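Local coordinates for protein Uly1 (Catenovulum maritimum, PDB 7DRQ) that cleaves the algal polysaccharide ulvan as a calcium-binding lyase of polysaccharide lyase family 24, at residues F215-Q220 against G226-N231. Numbering follows the deposited sequence.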
loop_
_atom_site.group_PDB
_atom_site.type_symbol
_atom_site.label_atom_id
_atom_site.label_comp_id
_atom_site.label_asym_id
_atom_site.label_seq_id
_atom_site.Cartn_x
_atom_site.Cartn_y
_atom_site.Cartn_z
ATOM N N PHE A 215 9.472 7.941 6.432
ATOM C CA PHE A 215 9.937 6.559 6.428
ATOM C C PHE A 215 9.344 5.819 5.239
ATOM O O PHE A 215 8.335 6.233 4.662
ATOM C CB PHE A 215 9.542 5.806 7.703
ATOM C CG PHE A 215 10.005 6.452 8.972
ATOM C CD1 PHE A 215 9.255 7.446 9.578
ATOM C CD2 PHE A 215 11.181 6.028 9.590
ATOM C CE1 PHE A 215 9.681 8.034 10.766
ATOM C CE2 PHE A 215 11.598 6.600 10.775
ATOM C CZ PHE A 215 10.857 7.605 11.363
ATOM N N LEU A 216 9.955 4.685 4.905
ATOM C CA LEU A 216 9.453 3.830 3.843
ATOM C C LEU A 216 9.554 2.380 4.291
ATOM O O LEU A 216 10.524 2.014 4.950
ATOM C CB LEU A 216 10.246 4.020 2.555
ATOM C CG LEU A 216 10.027 2.885 1.559
ATOM C CD1 LEU A 216 8.683 3.071 0.767
ATOM C CD2 LEU A 216 11.200 2.710 0.652
ATOM N N HIS A 217 8.550 1.564 3.973
ATOM C CA HIS A 217 8.726 0.124 4.117
ATOM C C HIS A 217 8.297 -0.604 2.852
ATOM O O HIS A 217 7.453 -0.131 2.091
ATOM C CB HIS A 217 8.011 -0.454 5.365
ATOM C CG HIS A 217 6.517 -0.574 5.252
ATOM N ND1 HIS A 217 5.694 0.509 5.031
ATOM C CD2 HIS A 217 5.700 -1.640 5.420
ATOM C CE1 HIS A 217 4.431 0.106 5.025
ATOM N NE2 HIS A 217 4.410 -1.194 5.262
HETATM N N MSE A 218 8.936 -1.753 2.624
HETATM C CA MSE A 218 8.659 -2.611 1.483
HETATM C C MSE A 218 8.786 -4.056 1.939
HETATM O O MSE A 218 9.349 -4.344 3.000
HETATM C CB MSE A 218 9.605 -2.330 0.303
HETATM C CG MSE A 218 9.536 -0.891 -0.224
HETATM SE SE MSE A 218 10.538 -0.649 -1.887
HETATM C CE MSE A 218 9.341 -1.611 -3.068
ATOM N N ARG A 219 8.265 -4.962 1.131
ATOM C CA ARG A 219 8.421 -6.387 1.374
ATOM C C ARG A 219 9.567 -6.886 0.517
ATOM O O ARG A 219 9.693 -6.501 -0.649
ATOM C CB ARG A 219 7.139 -7.151 1.043
ATOM C CG ARG A 219 5.994 -6.838 1.970
ATOM C CD ARG A 219 4.783 -7.704 1.678
ATOM N NE ARG A 219 3.561 -7.071 2.169
ATOM C CZ ARG A 219 2.338 -7.521 1.925
ATOM N NH1 ARG A 219 2.163 -8.619 1.195
ATOM N NH2 ARG A 219 1.290 -6.879 2.420
ATOM N N GLN A 220 10.430 -7.700 1.107
ATOM C CA GLN A 220 11.555 -8.260 0.380
ATOM C C GLN A 220 11.451 -9.776 0.379
ATOM O O GLN A 220 11.150 -10.384 1.409
ATOM C CB GLN A 220 12.889 -7.844 0.986
ATOM C CG GLN A 220 14.061 -8.156 0.049
ATOM C CD GLN A 220 15.382 -7.601 0.546
ATOM O OE1 GLN A 220 15.622 -7.520 1.747
ATOM N NE2 GLN A 220 16.249 -7.216 -0.386
ATOM N N GLY A 226 9.934 -14.223 3.094
ATOM C CA GLY A 226 9.707 -12.799 2.904
ATOM C C GLY A 226 9.826 -12.026 4.201
ATOM O O GLY A 226 9.507 -12.525 5.279
ATOM N N ARG A 227 10.272 -10.775 4.081
ATOM C CA ARG A 227 10.406 -9.898 5.236
ATOM C C ARG A 227 9.906 -8.511 4.876
ATOM O O ARG A 227 9.775 -8.159 3.700
ATOM C CB ARG A 227 11.860 -9.804 5.736
ATOM C CG ARG A 227 12.857 -9.268 4.717
ATOM C CD ARG A 227 14.196 -8.953 5.396
ATOM N NE ARG A 227 15.243 -8.631 4.424
ATOM C CZ ARG A 227 16.524 -8.946 4.576
ATOM N NH1 ARG A 227 16.924 -9.586 5.662
ATOM N NH2 ARG A 227 17.403 -8.610 3.643
ATOM N N VAL A 228 9.604 -7.734 5.909
ATOM C CA VAL A 228 9.390 -6.298 5.776
ATOM C C VAL A 228 10.696 -5.599 6.118
ATOM O O VAL A 228 11.315 -5.898 7.153
ATOM C CB VAL A 228 8.247 -5.815 6.682
ATOM C CG1 VAL A 228 8.246 -4.285 6.767
ATOM C CG2 VAL A 228 6.898 -6.304 6.117
ATOM N N VAL A 229 11.130 -4.691 5.237
ATOM C CA VAL A 229 12.293 -3.846 5.481
ATOM C C VAL A 229 11.818 -2.402 5.487
ATOM O O VAL A 229 10.854 -2.055 4.800
ATOM C CB VAL A 229 13.410 -4.048 4.433
ATOM C CG1 VAL A 229 13.983 -5.482 4.510
ATOM C CG2 VAL A 229 12.911 -3.738 3.027
ATOM N N PHE A 230 12.477 -1.568 6.289
ATOM C CA PHE A 230 12.079 -0.168 6.370
ATOM C C PHE A 230 13.305 0.707 6.587
ATOM O O PHE A 230 14.320 0.267 7.133
ATOM C CB PHE A 230 11.034 0.077 7.478
ATOM C CG PHE A 230 11.533 -0.196 8.883
ATOM C CD1 PHE A 230 11.686 -1.499 9.348
ATOM C CD2 PHE A 230 11.809 0.854 9.744
ATOM C CE1 PHE A 230 12.127 -1.745 10.642
ATOM C CE2 PHE A 230 12.249 0.628 11.041
ATOM C CZ PHE A 230 12.416 -0.679 11.491
ATOM N N ASN A 231 13.203 1.964 6.147
ATOM C CA ASN A 231 14.306 2.898 6.291
ATOM C C ASN A 231 13.736 4.276 6.602
ATOM O O ASN A 231 12.519 4.461 6.711
ATOM C CB ASN A 231 15.196 2.915 5.039
ATOM C CG ASN A 231 14.430 3.291 3.777
ATOM O OD1 ASN A 231 13.262 3.669 3.830
ATOM N ND2 ASN A 231 15.095 3.183 2.630
#
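L216, M218 and Q220 pair with N231, V229 and R227 in the hydrogen-bonded sites of an antiparallel hairpin whose strand axes approach to 4.6 Å at 157°. Each pair makes two backbone bonds; that from Q220 N to R227 O is short, 2.7 Å, and that from M218 N to V229 O is 2.9 Å. In the non-hydrogen-bonded sites between them, H217 faces F230 and R219 faces V228, and CA-H...O contacts such as F230 CA to L216 O, 3.0 Å, fill in the ladder.

On the face that also carries V229, the side chains of Q220 and R227 lie side by side, pointing the same way. R227 starts with CG between its backbone N and carbonyl carbon (chi1 60°), then extends, bringing its NE and NH2 edge to Q220 OE1 at 2.9 and 2.8 Å. The oxygen lies in the guanidinium plane, while the amide is turned 41° from it and V229 CG1 touches the same oxygen. S199 O accepts from Q220 NE2. On the other face, H217 CB meets F230 CB at 3.7 Å, and V228 CG1 reaches the imidazole edge at CD2, 3.9 Å away; T205 O holds ND1.

These are the two middle strands of a four-stranded beta-propeller blade. With both ends of its amide bonded, Q220 is fixed in rotation and holds the guanidinium beside the neighbouring strand; the acceptor being neutral, this is a hydrogen-bonded grip, not a salt bridge.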